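Side-chain contacts in putative TIM-barrel metal-dependent hydrolase (Mycobacterium avium subsp. paratuberculosis S397, PDB 4DZI), which probably catalyses a metal-dependent hydrolysis as a member of the amidohydrolase superfamily, with a two-metal site that holds cadmium in this crystal: residues A254-P257 against L258-V261; R301-K304 against R305-A309; M385-N388 against A389-L392. All blocks are in the same frame, centred on the assembly; numbering follows the deposited sequence.

Interaction 1 of 3, residues A254-P257 against L258-V261; sequences AKDP and LDQV
Asp256 meets Leu258 and Asp259 as the N-cap of helix 257-263. With CG anti to the backbone N (chi1 -175°), OD1 is placed 3.0 Å from Leu258 N and accepts its nearly straight N-H (165°), the donor standing above the carboxylate plane. Asp256 O accepts as well, from Asp259 N at 3.1 Å. A short acidic side chain fits here because it can reach an amide that has no earlier carbonyl to bond.

The side chain of Leu258 lies alongside that of Asp256 and points the same way, CB 3.5 Å from Asp256 OD1. It packs on His278 of the second subunit, which suits an apolar residue.

Pro257 has no N-H to give, which costs nothing in a first turn, and its ring already holds a helical phi. Its carbonyl oxygen lies 3.5 Å from Val261 CG2, one turn on.

Asp259 crosses Asp256 at about a right angle. The two acids come within 4.3 Å, Asp256 OD2 to Asp259 OD1, and one water donates to both oxygens, probably easing their repulsion. A second water links Asp256 O to Gln260 N.

Asp256 OD1 is also hydrogen-bonded to His278 of the second subunit, where Tyr316 packs on Pro257 and Ala273 on Val261. The cap thus ends the loop after helix 237-242 and starts helix 257-263 against the subunit interface.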
ATOM      1  N   ALA C 254       1.007  21.557  10.051  1.00 69.46           N
ATOM      2  CA  ALA C 254       0.722  21.733   8.633  1.00 76.15           C
ATOM      3  C   ALA C 254       0.706  20.401   7.871  1.00 64.39           C
ATOM      4  O   ALA C 254       0.447  20.375   6.668  1.00 71.88           O
ATOM      5  CB  ALA C 254       1.717  22.701   8.008  1.00 64.12           C
ATOM      6  N   LYS C 255       0.987  19.298   8.564  1.00 46.52           N
ATOM      7  CA  LYS C 255       0.956  17.980   7.935  1.00 51.49           C
ATOM      8  C   LYS C 255      -0.373  17.270   8.222  1.00 38.03           C
ATOM      9  O   LYS C 255      -0.754  17.123   9.381  1.00 41.01           O
ATOM     10  CB  LYS C 255       2.118  17.133   8.439  1.00 63.26           C
ATOM     11  CG  LYS C 255       3.462  17.840   8.408  1.00 95.43           C
ATOM     12  CD  LYS C 255       4.501  17.084   9.222  1.00119.24           C
ATOM     13  CE  LYS C 255       4.608  15.634   8.779  1.00112.79           C
ATOM     14  NZ  LYS C 255       4.835  15.521   7.311  1.00 79.20           N
ATOM     15  N   ASP C 256      -1.083  16.853   7.175  1.00 33.66           N
ATOM     16  CA  ASP C 256      -2.298  16.045   7.362  1.00 26.97           C
ATOM     17  C   ASP C 256      -1.814  14.669   7.783  1.00 22.15           C
ATOM     18  O   ASP C 256      -1.027  14.042   7.071  1.00 23.59           O
ATOM     19  CB  ASP C 256      -3.092  15.953   6.061  1.00 22.54           C
ATOM     20  CG  ASP C 256      -4.436  15.227   6.234  1.00 23.76           C
ATOM     21  OD1 ASP C 256      -4.560  14.405   7.146  1.00 21.69           O
ATOM     22  OD2 ASP C 256      -5.349  15.508   5.448  1.00 31.99           O
ATOM     23  N   PRO C 257      -2.238  14.214   8.964  1.00 22.45           N
ATOM     24  CA  PRO C 257      -1.766  12.971   9.543  1.00 23.52           C
ATOM     25  C   PRO C 257      -2.077  11.749   8.668  1.00 17.41           C
ATOM     26  O   PRO C 257      -1.364  10.736   8.740  1.00 22.37           O
ATOM     27  CB  PRO C 257      -2.511  12.892  10.898  1.00 24.25           C
ATOM     28  CG  PRO C 257      -3.573  13.921  10.844  1.00 35.69           C
ATOM     29  CD  PRO C 257      -3.092  14.974   9.891  1.00 32.32           C
ATOM     30  N   LEU C 258      -3.098  11.870   7.820  1.00 16.18           N
ATOM     31  CA  LEU C 258      -3.508  10.733   6.957  1.00 15.89           C
ATOM     32  C   LEU C 258      -2.445  10.448   5.898  1.00 18.31           C
ATOM     33  O   LEU C 258      -2.195   9.292   5.542  1.00 17.47           O
ATOM     34  CB  LEU C 258      -4.885  10.973   6.310  1.00 19.20           C
ATOM     35  CG  LEU C 258      -5.417   9.859   5.402  1.00 16.78           C
ATOM     36  CD1 LEU C 258      -5.564   8.578   6.209  1.00 17.16           C
ATOM     37  CD2 LEU C 258      -6.761  10.276   4.798  1.00 17.08           C
ATOM     38  N   ASP C 259      -1.791  11.496   5.404  1.00 18.09           N
ATOM     39  CA  ASP C 259      -0.873  11.320   4.273  1.00 26.21           C
ATOM     40  C   ASP C 259       0.190  10.244   4.542  1.00 24.05           C
ATOM     41  O   ASP C 259       0.396   9.338   3.730  1.00 23.99           O
ATOM     42  CB  ASP C 259      -0.246  12.668   3.892  1.00 22.78           C
ATOM     43  CG  ASP C 259      -1.287  13.674   3.389  1.00 27.23           C
ATOM     44  OD1 ASP C 259      -2.449  13.263   3.168  1.00 39.68           O
ATOM     45  OD2 ASP C 259      -0.952  14.859   3.204  1.00 59.44           O
ATOM     46  N   GLN C 260       0.840  10.292   5.685  1.00 19.47           N
ATOM     47  CA  GLN C 260       1.894   9.314   5.934  1.00 23.10           C
ATOM     48  C   GLN C 260       1.376   7.899   6.240  1.00 22.97           C
ATOM     49  O   GLN C 260       2.056   6.903   5.979  1.00 21.03           O
ATOM     50  CB  GLN C 260       2.846   9.785   7.041  1.00 28.92           C
ATOM     51  CG  GLN C 260       4.047   8.851   7.224  1.00 30.34           C
ATOM     52  CD  GLN C 260       4.984   8.794   6.009  1.00 33.98           C
ATOM     53  OE1 GLN C 260       5.869   7.944   5.947  1.00 30.36           O
ATOM     54  NE2 GLN C 260       4.786   9.688   5.041  1.00 31.88           N
ATOM     55  N   VAL C 261       0.166   7.822   6.782  1.00 18.13           N
ATOM     56  CA  VAL C 261      -0.443   6.532   7.018  1.00 12.98           C
ATOM     57  C   VAL C 261      -0.704   5.868   5.660  1.00 13.70           C
ATOM     58  O   VAL C 261      -0.593   4.654   5.525  1.00 17.09           O
ATOM     59  CB  VAL C 261      -1.763   6.691   7.811  1.00 12.22           C
ATOM     60  CG1 VAL C 261      -2.451   5.355   7.914  1.00 12.46           C
ATOM     61  CG2 VAL C 261      -1.506   7.258   9.209  1.00 13.89           C
TER
HETATM   62  O   HOH W   1       1.279  12.862   7.125  1.00 30.19           O
HETATM   63  O   HOH W   2      -5.088  13.944   3.368  1.00 47.97           O

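Interaction 2 of 3, residues R301-K304 against R305-A309; sequences RLIK and RLKKA. With SO4 (sulfate ion), chain J.
Arg305 runs back along helix 298-312 past Arg301, one turn earlier, and both end on the same sulfate. From its start the chain hugs the backbone: CB lies 3.5 Å from Arg301 O, CG comes to 3.3 Å of that oxygen, and CD stays beside it. CG sits opposite the carbonyl carbon (chi1 -66°), and the chain then extends fully to NE, which forms a salt bridge with Asp264 of the second subunit. The guanidinium has Arg301 CB over one face, 4.0 Å from NH2, while the sulfate lies at its edge, in plane. NH1 donates to sulfate O1 at 2.9 Å and salt-bridges Asp265 of the second subunit; NH2 reaches sulfate O3 at 3.3 Å in an almost straight bond (171°), with a weak second bond to O1.

Arg301, its chain bent at chi2 and chi3, gives sulfate O3 a bond of 2.7 Å from NH2, while its NH1 salt-bridges Asp265 of its own chain. Arginine suits both places, being long and able to serve anion and carboxylate at once. On another side of the helix Leu302 CG packs 3.7 Å from Leu306 CD1, facing helix 266-277, and Ile303 CG2 rests on the aliphatic Lys307 CE.

With Arg266 and the corresponding Arg266 and Arg305 of the second subunit, the pair forms an anion-binding arginine cluster at a dimer interface; the sulfate itself probably came from the crystallisation liquor.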
ATOM      1  N   ARG C 301       4.757  -8.640   4.239  1.00 18.89           N
ATOM      2  CA  ARG C 301       3.608  -8.526   3.311  1.00 14.77           C
ATOM      3  C   ARG C 301       4.015  -8.902   1.918  1.00 19.22           C
ATOM      4  O   ARG C 301       3.249  -9.507   1.181  1.00 19.19           O
ATOM      5  CB  ARG C 301       3.014  -7.096   3.275  1.00 19.80           C
ATOM      6  CG  ARG C 301       2.523  -6.583   4.624  1.00 35.23           C
ATOM      7  CD  ARG C 301       3.358  -5.390   5.099  1.00 32.19           C
ATOM      8  NE  ARG C 301       3.291  -4.315   4.105  1.00 29.20           N
ATOM      9  CZ  ARG C 301       4.029  -3.210   4.164  1.00 16.14           C
ATOM     10  NH1 ARG C 301       4.874  -3.072   5.184  1.00 22.72           N
ATOM     11  NH2 ARG C 301       3.950  -2.268   3.200  1.00 17.93           N
ATOM     12  N   LEU C 302       5.222  -8.498   1.528  1.00 16.36           N
ATOM     13  CA  LEU C 302       5.702  -8.799   0.197  1.00 14.60           C
ATOM     14  C   LEU C 302       5.785 -10.327   0.022  1.00 16.34           C
ATOM     15  O   LEU C 302       5.356 -10.853  -1.014  1.00 17.46           O
ATOM     16  CB  LEU C 302       7.057  -8.104  -0.052  1.00 15.45           C
ATOM     17  CG  LEU C 302       7.679  -8.387  -1.420  1.00 17.90           C
ATOM     18  CD1 LEU C 302       6.877  -7.795  -2.566  1.00 20.03           C
ATOM     19  CD2 LEU C 302       9.106  -7.802  -1.460  1.00 16.99           C
ATOM     20  N   ILE C 303       6.327 -11.021   1.019  1.00 15.81           N
ATOM     21  CA  ILE C 303       6.451 -12.487   0.967  1.00 16.58           C
ATOM     22  C   ILE C 303       5.058 -13.138   0.811  1.00 16.78           C
ATOM     23  O   ILE C 303       4.867 -13.972  -0.073  1.00 18.14           O
ATOM     24  CB  ILE C 303       7.235 -13.058   2.184  1.00 18.05           C
ATOM     25  CG1 ILE C 303       8.735 -12.779   2.015  1.00 17.89           C
ATOM     26  CG2 ILE C 303       7.018 -14.575   2.332  1.00 18.15           C
ATOM     27  CD1 ILE C 303       9.527 -13.021   3.274  1.00 21.61           C
ATOM     28  N   LYS C 304       4.088 -12.688   1.594  1.00 16.50           N
ATOM     29  CA  LYS C 304       2.715 -13.230   1.507  1.00 21.55           C
ATOM     30  C   LYS C 304       2.162 -13.054   0.110  1.00 22.13           C
ATOM     31  O   LYS C 304       1.630 -13.989  -0.496  1.00 23.76           O
ATOM     32  CB  LYS C 304       1.787 -12.540   2.503  1.00 19.80           C
ATOM     33  CG  LYS C 304       0.372 -13.107   2.488  1.00 31.02           C
ATOM     34  CD  LYS C 304      -0.349 -12.798   3.797  1.00 44.35           C
ATOM     35  CE  LYS C 304      -1.757 -13.376   3.830  1.00 40.83           C
ATOM     36  NZ  LYS C 304      -2.744 -12.418   3.252  1.00 51.71           N
ATOM     37  N   ARG C 305       2.293 -11.846  -0.419  1.00 14.65           N
ATOM     38  CA  ARG C 305       1.749 -11.545  -1.754  1.00 12.34           C
ATOM     39  C   ARG C 305       2.512 -12.246  -2.869  1.00 19.12           C
ATOM     40  O   ARG C 305       1.917 -12.643  -3.877  1.00 18.79           O
ATOM     41  CB  ARG C 305       1.751 -10.029  -1.951  1.00 16.90           C
ATOM     42  CG  ARG C 305       0.784  -9.322  -1.008  1.00 15.00           C
ATOM     43  CD  ARG C 305       1.022  -7.807  -0.971  1.00 16.16           C
ATOM     44  NE  ARG C 305      -0.009  -7.155  -0.143  1.00 15.38           N
ATOM     45  CZ  ARG C 305       0.107  -5.940   0.388  1.00 19.89           C
ATOM     46  NH1 ARG C 305      -0.887  -5.416   1.099  1.00 16.90           N
ATOM     47  NH2 ARG C 305       1.234  -5.240   0.234  1.00 19.46           N
ATOM     48  N   LEU C 306       3.838 -12.398  -2.736  1.00 17.96           N
ATOM     49  CA  LEU C 306       4.592 -13.106  -3.777  1.00 15.81           C
ATOM     50  C   LEU C 306       4.170 -14.573  -3.812  1.00 18.00           C
ATOM     51  O   LEU C 306       4.030 -15.135  -4.892  1.00 22.27           O
ATOM     52  CB  LEU C 306       6.108 -13.020  -3.522  1.00 16.53           C
ATOM     53  CG  LEU C 306       6.656 -11.630  -3.797  1.00 15.53           C
ATOM     54  CD1 LEU C 306       8.100 -11.595  -3.309  1.00 16.54           C
ATOM     55  CD2 LEU C 306       6.561 -11.291  -5.288  1.00 18.24           C
ATOM     56  N   LYS C 307       3.968 -15.150  -2.628  1.00 18.67           N
ATOM     57  CA  LYS C 307       3.586 -16.563  -2.530  1.00 23.69           C
ATOM     58  C   LYS C 307       2.229 -16.775  -3.211  1.00 28.53           C
ATOM     59  O   LYS C 307       2.006 -17.779  -3.898  1.00 23.50           O
ATOM     60  CB  LYS C 307       3.471 -16.993  -1.070  1.00 19.32           C
ATOM     61  CG  LYS C 307       4.764 -17.330  -0.359  1.00 25.91           C
ATOM     62  CD  LYS C 307       4.421 -17.966   0.990  1.00 37.51           C
ATOM     63  CE  LYS C 307       5.614 -18.033   1.934  1.00 50.03           C
ATOM     64  NZ  LYS C 307       6.773 -18.759   1.342  1.00 85.96           N
ATOM     65  N   LYS C 308       1.309 -15.844  -2.987  1.00 23.94           N
ATOM     66  CA  LYS C 308      -0.020 -15.902  -3.620  1.00 22.05           C
ATOM     67  C   LYS C 308       0.084 -15.730  -5.132  1.00 28.78           C
ATOM     68  O   LYS C 308      -0.500 -16.487  -5.899  1.00 22.98           O
ATOM     69  CB  LYS C 308      -0.921 -14.832  -2.992  1.00 20.02           C
ATOM     70  CG  LYS C 308      -2.242 -14.562  -3.717  1.00 33.14           C
ATOM     71  CD  LYS C 308      -3.310 -15.609  -3.470  1.00 56.07           C
ATOM     72  CE  LYS C 308      -4.601 -15.224  -4.185  1.00 71.40           C
ATOM     73  NZ  LYS C 308      -5.082 -13.855  -3.831  1.00 45.46           N
ATOM     74  N   ALA C 309       0.842 -14.740  -5.592  1.00 20.02           N
ATOM     75  CA  ALA C 309       0.976 -14.566  -7.033  1.00 18.63           C
ATOM     76  C   ALA C 309       1.571 -15.828  -7.746  1.00 20.98           C
ATOM     77  O   ALA C 309       1.146 -16.168  -8.857  1.00 21.23           O
ATOM     78  CB  ALA C 309       1.787 -13.306  -7.356  1.00 22.50           C
TER
HETATM   79  S   SO4 J 506       0.558  -2.104   2.222  1.00 24.62           S
HETATM   80  O1  SO4 J 506      -0.377  -2.583   1.223  1.00 21.83           O
HETATM   81  O2  SO4 J 506       0.709  -2.944   3.441  1.00 24.84           O
HETATM   82  O3  SO4 J 506       1.855  -2.281   1.510  1.00 55.87           O
HETATM   83  O4  SO4 J 506       0.625  -0.700   2.586  1.00 24.54           O

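Interaction 3 of 3, residues M385-N388 against A389-L392; sequences MRDN and ALDL
Helix 378-393 lies beside strand 9-15, and the contact is one of its turns, where Arg386 and Asp387 meet Leu390 and a water ties Asn388 to Asp391. Leu390 CD1 sits over one face of the Arg386 guanidinium, 4.1 Å from NH2, and also comes to 3.6 Å of Asp387 OD1. The anti torsion of Arg386 (chi1 179°) and its extended chain carry the guanidinium away from the helix backbone to Glu116 and Arg8 O. Asp387 instead pairs with Arg382, five residues earlier on the same helix. Leucine suits its place by offering a methyl to the flat, weakly hydrated guanidinium face.

One water donates to Asn388 OD1 at 2.6 Å and to Asp391 OD2 at 2.7 Å. The amide suits its place because OD1 accepts from the water while ND2 donates to Ile351 O. The small Ala389 lets the helix approach Ile10 and Val12.

The backbone bond from Leu390 N to Arg386 O is weak at 3.4 Å, following a wider pi-type turn, whereas Asp391 N to Asp387 O is firm at 2.9 Å. The chemistry implies that Arg386 and Asp387 find their countercharges beyond this turn, while Asn388 relies on a carbonyl and a water and Asp391 OD2 on that same water.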
ATOM      1  N   MET C 385      26.980  -5.717  11.745  1.00 14.97           N
ATOM      2  CA  MET C 385      27.717  -4.449  11.823  1.00 12.31           C
ATOM      3  C   MET C 385      28.827  -4.228  10.810  1.00 17.25           C
ATOM      4  O   MET C 385      29.296  -3.104  10.629  1.00 15.70           O
ATOM      5  CB  MET C 385      28.312  -4.294  13.236  1.00 16.07           C
ATOM      6  CG  MET C 385      27.285  -4.263  14.361  1.00 14.09           C
ATOM      7  SD  MET C 385      26.056  -2.924  14.227  1.00 15.41           S
ATOM      8  CE  MET C 385      27.043  -1.450  14.407  1.00 13.70           C
ATOM      9  N   ARG C 386      29.252  -5.292  10.148  1.00 12.79           N
ATOM     10  CA  ARG C 386      30.392  -5.181   9.260  1.00 11.32           C
ATOM     11  C   ARG C 386      30.397  -6.142   8.073  1.00 10.67           C
ATOM     12  O   ARG C 386      30.470  -5.729   6.926  1.00 13.96           O
ATOM     13  CB  ARG C 386      31.648  -5.398  10.103  1.00 18.37           C
ATOM     14  CG  ARG C 386      32.909  -5.328   9.292  1.00 17.13           C
ATOM     15  CD  ARG C 386      34.114  -5.533  10.177  1.00 17.56           C
ATOM     16  NE  ARG C 386      35.240  -5.540   9.260  1.00 17.01           N
ATOM     17  CZ  ARG C 386      35.889  -4.462   8.809  1.00 28.69           C
ATOM     18  NH1 ARG C 386      35.604  -3.231   9.241  1.00 21.58           N
ATOM     19  NH2 ARG C 386      36.848  -4.618   7.903  1.00 26.68           N
ATOM     20  N   ASP C 387      30.333  -7.450   8.334  1.00 13.65           N
ATOM     21  CA  ASP C 387      30.645  -8.343   7.228  1.00 14.73           C
ATOM     22  C   ASP C 387      29.539  -8.547   6.202  1.00 15.23           C
ATOM     23  O   ASP C 387      29.816  -8.847   5.029  1.00 15.91           O
ATOM     24  CB  ASP C 387      31.147  -9.658   7.771  1.00 17.80           C
ATOM     25  CG  ASP C 387      32.526  -9.503   8.395  1.00 31.60           C
ATOM     26  OD1 ASP C 387      33.361  -8.788   7.810  1.00 28.70           O
ATOM     27  OD2 ASP C 387      32.769 -10.075   9.452  1.00 26.91           O
ATOM     28  N   ASN C 388      28.275  -8.392   6.602  1.00 13.66           N
ATOM     29  CA  ASN C 388      27.243  -8.525   5.588  1.00 15.35           C
ATOM     30  C   ASN C 388      27.373  -7.440   4.524  1.00 11.89           C
ATOM     31  O   ASN C 388      27.087  -7.676   3.364  1.00 14.59           O
ATOM     32  CB  ASN C 388      25.859  -8.406   6.209  1.00 12.78           C
ATOM     33  CG  ASN C 388      25.517  -9.609   7.078  1.00 16.00           C
ATOM     34  OD1 ASN C 388      26.143 -10.664   6.983  1.00 16.84           O
ATOM     35  ND2 ASN C 388      24.520  -9.453   7.923  1.00 13.95           N
ATOM     36  N   ALA C 389      27.746  -6.234   4.931  1.00 12.05           N
ATOM     37  CA  ALA C 389      27.936  -5.125   3.977  1.00 11.47           C
ATOM     38  C   ALA C 389      29.083  -5.460   3.015  1.00 11.96           C
ATOM     39  O   ALA C 389      29.010  -5.159   1.845  1.00 13.46           O
ATOM     40  CB  ALA C 389      28.228  -3.828   4.711  1.00 12.72           C
ATOM     41  N   LEU C 390      30.151  -6.070   3.545  1.00 15.68           N
ATOM     42  CA  LEU C 390      31.272  -6.440   2.684  1.00 18.19           C
ATOM     43  C   LEU C 390      30.833  -7.545   1.728  1.00 15.82           C
ATOM     44  O   LEU C 390      31.200  -7.532   0.549  1.00 17.47           O
ATOM     45  CB  LEU C 390      32.478  -6.861   3.539  1.00 15.17           C
ATOM     46  CG  LEU C 390      33.057  -5.675   4.303  1.00 16.95           C
ATOM     47  CD1 LEU C 390      34.029  -6.158   5.380  1.00 20.36           C
ATOM     48  CD2 LEU C 390      33.757  -4.732   3.335  1.00 24.56           C
ATOM     49  N   ASP C 391      29.973  -8.455   2.200  1.00 15.90           N
ATOM     50  CA  ASP C 391      29.398  -9.467   1.306  1.00 18.54           C
ATOM     51  C   ASP C 391      28.569  -8.830   0.159  1.00 18.98           C
ATOM     52  O   ASP C 391      28.666  -9.213  -1.013  1.00 19.00           O
ATOM     53  CB  ASP C 391      28.455 -10.364   2.091  1.00 16.39           C
ATOM     54  CG  ASP C 391      29.160 -11.346   3.030  1.00 25.88           C
ATOM     55  OD1 ASP C 391      30.400 -11.505   3.020  1.00 21.95           O
ATOM     56  OD2 ASP C 391      28.432 -11.971   3.820  1.00 22.87           O
ATOM     57  N   LEU C 392      27.728  -7.850   0.512  1.00 12.77           N
ATOM     58  CA  LEU C 392      26.936  -7.126  -0.461  1.00 13.14           C
ATOM     59  C   LEU C 392      27.785  -6.495  -1.569  1.00 15.51           C
ATOM     60  O   LEU C 392      27.427  -6.588  -2.731  1.00 15.43           O
ATOM     61  CB  LEU C 392      26.101  -6.052   0.251  1.00 11.30           C
ATOM     62  CG  LEU C 392      25.464  -4.995  -0.645  1.00 12.81           C
ATOM     63  CD1 LEU C 392      24.309  -5.542  -1.514  1.00 14.23           C
ATOM     64  CD2 LEU C 392      24.954  -3.872   0.282  1.00 16.39           C
TER
HETATM   65  O   HOH W   3      28.272 -12.153   6.515  1.00 24.66           O

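Along the chain the three contacts follow in series, interaction 1 at helix 257-263, interaction 2 on helix 298-312 and interaction 3 on helix 378-393. None touches another. Interactions 1 and 2 have centres 28 Å apart but nearest atoms about 9 Å apart, and both face the second subunit. Interaction 3 lies on the opposite side of the chain's centre from interaction 1, with centres 36 Å apart, and touches no other chain; its centre is 27 Å from that of interaction 2. Two contacts therefore lie at the dimer interface, while the third packs a late helix onto strand 9-15, which carries metal ligands Asp13 and His15.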